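Local coordinates for protein lipase (Pelosinus fermentans, PDB 5AH0) that probably hydrolyses ester bonds as a zinc-containing lipase of the alpha/beta-hydrolase clan, with activity on the polyester poly(butylene adipate-co-terephthalate), at residues D71-Y85 / E133-F146. Sequence-based numbering, arbitrary orientation.
With ZN (zinc ion), chain C.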
ATOM      1  N   ASP A  71      -1.072  18.055  -1.886  1.00 79.70           N
ATOM      2  CA  ASP A  71      -2.343  18.720  -1.652  1.00 81.52           C
ATOM      3  C   ASP A  71      -3.412  17.697  -1.283  1.00 77.99           C
ATOM      4  O   ASP A  71      -3.948  17.017  -2.151  1.00 76.73           O
ATOM      5  CB  ASP A  71      -2.770  19.507  -2.898  1.00 85.51           C
ATOM      6  CG  ASP A  71      -3.916  20.477  -2.626  1.00 91.41           C
ATOM      7  OD1 ASP A  71      -5.084  20.034  -2.618  1.00 91.65           O
ATOM      8  OD2 ASP A  71      -3.647  21.690  -2.462  1.00 93.50           O
ATOM      9  N   TYR A  72      -3.740  17.592  -0.002  1.00 77.90           N
ATOM     10  CA  TYR A  72      -4.776  16.657   0.413  1.00 76.25           C
ATOM     11  C   TYR A  72      -6.160  17.141  -0.018  1.00 84.57           C
ATOM     12  O   TYR A  72      -7.125  16.371  -0.008  1.00 82.26           O
ATOM     13  CB  TYR A  72      -4.726  16.445   1.925  1.00 81.20           C
ATOM     14  CG  TYR A  72      -3.408  15.875   2.387  1.00 77.68           C
ATOM     15  CD1 TYR A  72      -3.056  14.557   2.094  1.00 73.16           C
ATOM     16  CD2 TYR A  72      -2.499  16.659   3.088  1.00 80.34           C
ATOM     17  CE1 TYR A  72      -1.844  14.033   2.499  1.00 65.48           C
ATOM     18  CE2 TYR A  72      -1.284  16.144   3.501  1.00 79.99           C
ATOM     19  CZ  TYR A  72      -0.963  14.829   3.204  1.00 76.43           C
ATOM     20  OH  TYR A  72       0.245  14.320   3.610  1.00 73.61           O
ATOM     21  N   GLY A  73      -6.251  18.415  -0.401  1.00 87.63           N
ATOM     22  CA  GLY A  73      -7.484  18.973  -0.930  1.00 88.38           C
ATOM     23  C   GLY A  73      -8.124  20.004  -0.023  1.00 94.34           C
ATOM     24  O   GLY A  73      -8.048  19.894   1.199  1.00 94.31           O
ATOM     25  N   HIS A  74      -8.765  21.008  -0.619  1.00 98.24           N
ATOM     26  CA  HIS A  74      -9.391  22.067   0.161  1.00103.83           C
ATOM     27  C   HIS A  74     -10.540  21.532   1.027  1.00104.14           C
ATOM     28  O   HIS A  74     -10.573  21.758   2.243  1.00101.92           O
ATOM     29  CB  HIS A  74      -9.896  23.178  -0.762  1.00109.89           C
ATOM     30  CG  HIS A  74     -10.428  24.367  -0.027  1.00116.34           C
ATOM     31  ND1 HIS A  74      -9.689  25.046   0.918  1.00118.06           N
ATOM     32  CD2 HIS A  74     -11.624  24.998  -0.095  1.00121.11           C
ATOM     33  CE1 HIS A  74     -10.408  26.044   1.400  1.00123.20           C
ATOM     34  NE2 HIS A  74     -11.585  26.039   0.800  1.00124.60           N
ATOM     35  N   ALA A  75     -11.473  20.823   0.399  1.00103.71           N
ATOM     36  CA  ALA A  75     -12.619  20.252   1.105  1.00100.37           C
ATOM     37  C   ALA A  75     -12.216  19.136   2.083  1.00100.02           C
ATOM     38  O   ALA A  75     -12.533  19.199   3.276  1.00 96.43           O
ATOM     39  CB  ALA A  75     -13.641  19.734   0.101  1.00100.78           C
ATOM     40  N   HIS A  76     -11.521  18.117   1.572  1.00 94.64           N
ATOM     41  CA  HIS A  76     -11.133  16.968   2.390  1.00 86.56           C
ATOM     42  C   HIS A  76     -10.412  17.374   3.668  1.00 86.62           C
ATOM     43  O   HIS A  76     -10.776  16.919   4.752  1.00 85.87           O
ATOM     44  CB  HIS A  76     -10.237  16.010   1.599  1.00 88.67           C
ATOM     45  CG  HIS A  76      -9.699  14.881   2.427  1.00 84.66           C
ATOM     46  ND1 HIS A  76     -10.353  13.676   2.558  1.00 75.37           N
ATOM     47  CD2 HIS A  76      -8.588  14.794   3.200  1.00 75.80           C
ATOM     48  CE1 HIS A  76      -9.661  12.887   3.363  1.00 79.47           C
ATOM     49  NE2 HIS A  76      -8.590  13.543   3.766  1.00 83.08           N
ATOM     50  N   SER A  77      -9.400  18.227   3.533  1.00 87.75           N
ATOM     51  CA  SER A  77      -8.588  18.660   4.669  1.00 88.07           C
ATOM     52  C   SER A  77      -9.442  19.228   5.781  1.00 98.74           C
ATOM     53  O   SER A  77      -9.311  18.829   6.939  1.00 98.11           O
ATOM     54  CB  SER A  77      -7.573  19.720   4.250  1.00 90.11           C
ATOM     55  OG  SER A  77      -6.977  19.408   3.011  1.00 99.12           O
ATOM     56  N   THR A  78     -10.301  20.175   5.414  1.00 96.14           N
ATOM     57  CA  THR A  78     -11.157  20.865   6.367  1.00102.75           C
ATOM     58  C   THR A  78     -12.119  19.909   7.055  1.00102.06           C
ATOM     59  O   THR A  78     -12.269  19.945   8.275  1.00104.93           O
ATOM     60  CB  THR A  78     -11.973  21.984   5.693  1.00107.71           C
ATOM     61  OG1 THR A  78     -11.109  22.792   4.885  1.00107.00           O
ATOM     62  CG2 THR A  78     -12.640  22.857   6.746  1.00110.50           C
ATOM     63  N   GLN A  79     -12.777  19.066   6.265  1.00 98.36           N
ATOM     64  CA  GLN A  79     -13.744  18.115   6.805  1.00 97.53           C
ATOM     65  C   GLN A  79     -13.111  17.138   7.798  1.00 93.48           C
ATOM     66  O   GLN A  79     -13.745  16.720   8.765  1.00 94.89           O
ATOM     67  CB  GLN A  79     -14.410  17.340   5.668  1.00 98.20           C
ATOM     68  CG  GLN A  79     -15.247  16.166   6.137  1.00 99.20           C
ATOM     69  CD  GLN A  79     -15.817  15.363   4.992  1.00 96.83           C
ATOM     70  OE1 GLN A  79     -15.586  14.154   4.892  1.00 88.68           O
ATOM     71  NE2 GLN A  79     -16.576  16.031   4.121  1.00 98.31           N
ATOM     72  N   LYS A  80     -11.857  16.777   7.562  1.00 89.74           N
ATOM     73  CA  LYS A  80     -11.183  15.844   8.445  1.00 85.95           C
ATOM     74  C   LYS A  80     -10.357  16.558   9.518  1.00 87.23           C
ATOM     75  O   LYS A  80     -10.027  15.968  10.543  1.00 85.63           O
ATOM     76  CB  LYS A  80     -10.296  14.907   7.633  1.00 82.28           C
ATOM     77  CG  LYS A  80     -10.958  13.591   7.285  1.00 81.84           C
ATOM     78  CD  LYS A  80     -12.093  13.765   6.285  1.00 85.50           C
ATOM     79  CE  LYS A  80     -12.796  12.440   5.979  1.00 82.74           C
ATOM     80  NZ  LYS A  80     -13.904  12.149   6.940  1.00 85.10           N
ATOM     81  N   GLY A  81     -10.010  17.819   9.284  1.00 88.91           N
ATOM     82  CA  GLY A  81      -9.192  18.546  10.237  1.00 90.65           C
ATOM     83  C   GLY A  81      -7.700  18.396   9.991  1.00103.10           C
ATOM     84  O   GLY A  81      -6.946  18.056  10.902  1.00101.85           O
ATOM     85  N   HIS A  82      -7.284  18.653   8.750  1.00 97.78           N
ATOM     86  CA  HIS A  82      -5.891  18.512   8.317  1.00 94.86           C
ATOM     87  C   HIS A  82      -5.050  19.772   8.396  1.00 96.09           C
ATOM     88  O   HIS A  82      -5.469  20.797   8.905  1.00105.65           O
ATOM     89  CB  HIS A  82      -5.828  18.069   6.853  1.00 96.31           C
ATOM     90  CG  HIS A  82      -5.887  16.593   6.643  1.00 84.49           C
ATOM     91  ND1 HIS A  82      -5.645  15.684   7.646  1.00 84.41           N
ATOM     92  CD2 HIS A  82      -6.173  15.869   5.535  1.00 79.50           C
ATOM     93  CE1 HIS A  82      -5.767  14.459   7.160  1.00 81.88           C
ATOM     94  NE2 HIS A  82      -6.092  14.545   5.883  1.00 80.06           N
ATOM     95  N   SER A  83      -3.830  19.635   7.894  1.00 97.06           N
ATOM     96  CA  SER A  83      -3.143  20.696   7.188  1.00 89.08           C
ATOM     97  C   SER A  83      -3.441  20.366   5.741  1.00 87.60           C
ATOM     98  O   SER A  83      -3.299  19.212   5.342  1.00 84.07           O
ATOM     99  CB  SER A  83      -1.637  20.702   7.449  1.00 87.82           C
ATOM    100  OG  SER A  83      -1.342  20.660   8.830  1.00 88.24           O
ATOM    101  N   ARG A  84      -3.905  21.336   4.963  1.00 96.76           N
ATOM    102  CA  ARG A  84      -4.242  21.064   3.568  1.00 95.02           C
ATOM    103  C   ARG A  84      -3.022  20.619   2.770  1.00 89.41           C
ATOM    104  O   ARG A  84      -3.094  19.700   1.958  1.00 84.02           O
ATOM    105  CB  ARG A  84      -4.866  22.293   2.901  1.00 95.33           C
ATOM    106  CG  ARG A  84      -5.240  22.037   1.450  1.00 96.10           C
ATOM    107  CD  ARG A  84      -5.470  23.302   0.654  1.00 99.62           C
ATOM    108  NE  ARG A  84      -5.514  23.006  -0.773  1.00101.46           N
ATOM    109  CZ  ARG A  84      -6.048  23.801  -1.692  1.00107.91           C
ATOM    110  NH1 ARG A  84      -6.610  24.950  -1.339  1.00111.88           N
ATOM    111  NH2 ARG A  84      -6.035  23.435  -2.966  1.00110.65           N
ATOM    112  N   TYR A  85      -1.903  21.290   3.012  1.00 89.59           N
ATOM    113  CA  TYR A  85      -0.695  21.074   2.233  1.00 90.51           C
ATOM    114  C   TYR A  85       0.309  20.222   2.996  1.00 89.92           C
ATOM    115  O   TYR A  85       0.514  20.416   4.195  1.00 90.49           O
ATOM    116  CB  TYR A  85      -0.064  22.413   1.844  1.00 94.74           C
ATOM    117  CG  TYR A  85      -0.837  23.190   0.795  1.00 98.65           C
ATOM    118  CD1 TYR A  85      -0.736  22.860  -0.554  1.00 99.28           C
ATOM    119  CD2 TYR A  85      -1.650  24.269   1.148  1.00100.85           C
ATOM    120  CE1 TYR A  85      -1.428  23.574  -1.524  1.00102.58           C
ATOM    121  CE2 TYR A  85      -2.350  24.986   0.186  1.00103.41           C
ATOM    122  CZ  TYR A  85      -2.233  24.633  -1.147  1.00104.32           C
ATOM    123  OH  TYR A  85      -2.917  25.332  -2.114  1.00106.40           O
ATOM    124  N   GLU A 133     -16.263  17.231  -5.619  1.00115.62           N
ATOM    125  CA  GLU A 133     -16.320  17.960  -4.367  1.00118.90           C
ATOM    126  C   GLU A 133     -15.261  19.047  -4.311  1.00117.69           C
ATOM    127  O   GLU A 133     -15.524  20.160  -3.865  1.00124.29           O
ATOM    128  CB  GLU A 133     -16.136  17.004  -3.186  1.00120.70           C
ATOM    129  CG  GLU A 133     -17.007  15.755  -3.233  1.00124.32           C
ATOM    130  CD  GLU A 133     -18.492  16.061  -3.124  1.00135.11           C
ATOM    131  OE1 GLU A 133     -18.850  17.131  -2.583  1.00140.81           O
ATOM    132  OE2 GLU A 133     -19.307  15.225  -3.571  1.00137.48           O
ATOM    133  N   GLU A 134     -14.069  18.738  -4.806  1.00110.60           N
ATOM    134  CA  GLU A 134     -12.967  19.680  -4.702  1.00109.21           C
ATOM    135  C   GLU A 134     -13.069  20.762  -5.765  1.00110.94           C
ATOM    136  O   GLU A 134     -12.767  21.921  -5.500  1.00113.37           O
ATOM    137  CB  GLU A 134     -11.618  18.964  -4.825  1.00106.19           C
ATOM    138  CG  GLU A 134     -11.314  17.927  -3.736  1.00103.50           C
ATOM    139  CD  GLU A 134     -11.136  18.546  -2.356  1.00103.92           C
ATOM    140  OE1 GLU A 134     -10.984  19.791  -2.270  1.00110.16           O
ATOM    141  OE2 GLU A 134     -11.124  17.785  -1.360  1.00 94.49           O
ATOM    142  N   ARG A 135     -13.502  20.380  -6.963  1.00111.38           N
ATOM    143  CA  ARG A 135     -13.617  21.321  -8.067  1.00116.73           C
ATOM    144  C   ARG A 135     -14.653  22.395  -7.794  1.00127.70           C
ATOM    145  O   ARG A 135     -14.545  23.520  -8.282  1.00133.35           O
ATOM    146  CB  ARG A 135     -13.991  20.603  -9.353  1.00112.20           C
ATOM    147  CG  ARG A 135     -12.871  19.875 -10.011  1.00106.16           C
ATOM    148  CD  ARG A 135     -13.423  19.098 -11.175  1.00107.90           C
ATOM    149  NE  ARG A 135     -14.446  18.146 -10.759  1.00110.22           N
ATOM    150  CZ  ARG A 135     -14.858  17.137 -11.515  1.00114.79           C
ATOM    151  NH1 ARG A 135     -14.330  16.954 -12.717  1.00118.15           N
ATOM    152  NH2 ARG A 135     -15.788  16.306 -11.076  1.00115.18           N
ATOM    153  N   ASN A 136     -15.668  22.037  -7.018  1.00128.92           N
ATOM    154  CA  ASN A 136     -16.706  22.988  -6.666  1.00132.72           C
ATOM    155  C   ASN A 136     -16.204  24.002  -5.662  1.00137.00           C
ATOM    156  O   ASN A 136     -16.067  25.188  -5.971  1.00144.53           O
ATOM    157  CB  ASN A 136     -17.922  22.258  -6.098  1.00128.08           C
ATOM    158  CG  ASN A 136     -18.618  21.408  -7.130  1.00125.31           C
ATOM    159  OD1 ASN A 136     -18.226  21.385  -8.297  1.00127.15           O
ATOM    160  ND2 ASN A 136     -19.645  20.684  -6.705  1.00122.13           N
ATOM    161  N   THR A 137     -15.926  23.520  -4.458  1.00131.22           N
ATOM    162  CA  THR A 137     -15.542  24.390  -3.363  1.00134.16           C
ATOM    163  C   THR A 137     -14.034  24.441  -3.178  1.00130.44           C
ATOM    164  O   THR A 137     -13.466  23.612  -2.463  1.00130.49           O
ATOM    165  CB  THR A 137     -16.189  23.944  -2.053  1.00139.09           C
ATOM    166  OG1 THR A 137     -17.522  23.490  -2.311  1.00143.37           O
ATOM    167  CG2 THR A 137     -16.214  25.099  -1.057  1.00145.03           C
ATOM    168  N   THR A 138     -13.390  25.400  -3.834  1.00129.13           N
ATOM    169  CA  THR A 138     -11.966  25.653  -3.643  1.00125.07           C
ATOM    170  C   THR A 138     -11.716  27.070  -4.141  1.00125.91           C
ATOM    171  O   THR A 138     -12.089  27.415  -5.262  1.00128.58           O
ATOM    172  CB  THR A 138     -11.067  24.598  -4.382  1.00130.64           C
ATOM    173  OG1 THR A 138      -9.679  24.841  -4.111  1.00126.88           O
ATOM    174  CG2 THR A 138     -11.308  24.603  -5.885  1.00133.29           C
ATOM    175  N   PRO A 139     -11.095  27.904  -3.294  1.00134.57           N
ATOM    176  CA  PRO A 139     -10.996  29.335  -3.607  1.00133.87           C
ATOM    177  C   PRO A 139     -10.255  29.568  -4.916  1.00133.87           C
ATOM    178  O   PRO A 139     -10.853  29.952  -5.919  1.00143.82           O
ATOM    179  CB  PRO A 139     -10.232  29.919  -2.412  1.00134.65           C
ATOM    180  CG  PRO A 139      -9.685  28.762  -1.646  1.00128.65           C
ATOM    181  CD  PRO A 139     -10.170  27.481  -2.231  1.00124.02           C
ATOM    182  N   SER A 140      -8.963  29.310  -4.907  1.00130.29           N
ATOM    183  CA  SER A 140      -8.210  29.247  -6.137  1.00129.13           C
ATOM    184  C   SER A 140      -7.090  28.273  -5.886  1.00133.60           C
ATOM    185  O   SER A 140      -7.004  27.680  -4.799  1.00129.66           O
ATOM    186  CB  SER A 140      -7.670  30.611  -6.555  1.00134.26           C
ATOM    187  OG  SER A 140      -6.704  31.082  -5.637  1.00134.33           O
ATOM    188  N   GLN A 141      -6.257  28.082  -6.899  1.00129.14           N
ATOM    189  CA  GLN A 141      -5.076  27.259  -6.748  1.00123.60           C
ATOM    190  C   GLN A 141      -5.463  25.838  -6.316  1.00120.98           C
ATOM    191  O   GLN A 141      -5.013  25.357  -5.278  1.00117.61           O
ATOM    192  CB  GLN A 141      -4.129  27.901  -5.734  1.00127.39           C
ATOM    193  CG  GLN A 141      -2.691  27.970  -6.181  1.00129.23           C
ATOM    194  CD  GLN A 141      -1.768  28.460  -5.088  1.00131.69           C
ATOM    195  OE1 GLN A 141      -1.119  27.663  -4.406  1.00128.92           O
ATOM    196  NE2 GLN A 141      -1.714  29.778  -4.903  1.00135.47           N
ATOM    197  N   LEU A 142      -6.333  25.195  -7.093  1.00127.73           N
ATOM    198  CA  LEU A 142      -6.737  23.805  -6.852  1.00105.29           C
ATOM    199  C   LEU A 142      -5.677  22.816  -7.359  1.00100.30           C
ATOM    200  O   LEU A 142      -5.028  23.070  -8.377  1.00100.82           O
ATOM    201  CB  LEU A 142      -8.082  23.529  -7.528  1.00106.93           C
ATOM    202  CG  LEU A 142      -8.627  22.102  -7.511  1.00102.76           C
ATOM    203  CD1 LEU A 142      -9.131  21.732  -6.121  1.00113.68           C
ATOM    204  CD2 LEU A 142      -9.718  21.918  -8.551  1.00104.84           C
ATOM    205  N   SER A 143      -5.502  21.690  -6.660  1.00 99.60           N
ATOM    206  CA  SER A 143      -4.542  20.677  -7.100  1.00 91.11           C
ATOM    207  C   SER A 143      -4.949  20.010  -8.404  1.00 90.29           C
ATOM    208  O   SER A 143      -6.091  19.573  -8.558  1.00 90.71           O
ATOM    209  CB  SER A 143      -4.344  19.591  -6.052  1.00 96.44           C
ATOM    210  OG  SER A 143      -3.456  18.605  -6.562  1.00 82.67           O
ATOM    211  N   SER A 144      -3.991  19.912  -9.321  1.00 89.23           N
ATOM    212  CA  SER A 144      -4.221  19.345 -10.645  1.00 91.23           C
ATOM    213  C   SER A 144      -4.795  17.923 -10.617  1.00 88.65           C
ATOM    214  O   SER A 144      -5.492  17.509 -11.547  1.00 88.71           O
ATOM    215  CB  SER A 144      -2.907  19.354 -11.432  1.00 87.63           C
ATOM    216  OG  SER A 144      -3.029  18.673 -12.667  1.00 89.23           O
ATOM    217  N   LEU A 145      -4.520  17.189  -9.542  1.00 85.53           N
ATOM    218  CA  LEU A 145      -5.023  15.831  -9.400  1.00 84.38           C
ATOM    219  C   LEU A 145      -6.543  15.750  -9.546  1.00 88.04           C
ATOM    220  O   LEU A 145      -7.068  14.789 -10.112  1.00 79.33           O
ATOM    221  CB  LEU A 145      -4.601  15.242  -8.052  1.00 83.41           C
ATOM    222  CG  LEU A 145      -5.084  13.811  -7.796  1.00 81.55           C
ATOM    223  CD1 LEU A 145      -4.608  12.862  -8.903  1.00 69.61           C
ATOM    224  CD2 LEU A 145      -4.651  13.315  -6.420  1.00 78.09           C
ATOM    225  N   PHE A 146      -7.245  16.763  -9.044  1.00 92.35           N
ATOM    226  CA  PHE A 146      -8.707  16.718  -8.980  1.00 95.50           C
ATOM    227  C   PHE A 146      -9.420  17.193 -10.246  1.00 96.62           C
ATOM    228  O   PHE A 146     -10.651  17.213 -10.293  1.00 99.51           O
ATOM    229  CB  PHE A 146      -9.195  17.531  -7.779  1.00 98.85           C
ATOM    230  CG  PHE A 146      -8.549  17.134  -6.484  1.00 96.04           C
ATOM    231  CD1 PHE A 146      -8.840  15.916  -5.895  1.00 94.86           C
ATOM    232  CD2 PHE A 146      -7.648  17.974  -5.858  1.00 97.38           C
ATOM    233  CE1 PHE A 146      -8.234  15.536  -4.701  1.00 90.74           C
ATOM    234  CE2 PHE A 146      -7.049  17.611  -4.663  1.00 94.59           C
ATOM    235  CZ  PHE A 146      -7.340  16.387  -4.083  1.00 90.83           C
TER
HETATM  236 ZN    ZN C1401      -6.929  12.941   4.873  1.00 83.42          ZN
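Glu134 sets its carboxylate against the first turn of helix 74-80 and takes up amide N-H groups that have no acceptor within the helix. Ala75 N donates to Glu134 OE1 (2.9 Å, N-H...O 160°) on the syn side, somewhat out of the carboxylate plane. His76 N donates to Glu134 OE2 (3.0 Å, 164°) through that oxygen's syn lone pair. With an amide donor bonded to each oxygen, the carboxylate's rotation is fixed, and its negative charge probably interacts favourably with the positive end of the helix dipole. Chi1 of Glu134, with CG anti to the carbonyl carbon, sets CG over the centre of one face of the Phe146 ring, and the bend at chi2 then turns the carboxylate toward the helix amides. The Phe146 ring edge, at CE2, lies 3.7 Å from Asp71 OD1. A glutamine here would remove the charge and one of the two acceptor oxygens, and would probably leave one of these amides without its mate.

Next to this carboxylate, Pro139 CD sits 3.6 Å from the centroid of the His74 ring, only 12° off its normal, a CH-pi contact; Thr137 O lies in plane at the ring's edge. The extended Arg84 donates NE to Asp71 OD2 (2.8 Å) in a salt bridge, to which NH2 adds a weak hydrogen bond; NH2 also makes a weak hydrogen bond across the contact to Gln141 O (3.2 Å).

His76, within helix 74-80, and His82, just past its Schellman end at Gly81, bind zinc through NE2, and Asp56 and Asp233 complete the site. The contact thus joins the zinc-bearing excursion between antiparallel strands 68-71 and 85-89 to the end of helix 132-136 and the loop after it, with Trp55 of helix 54-66 touching Glu134.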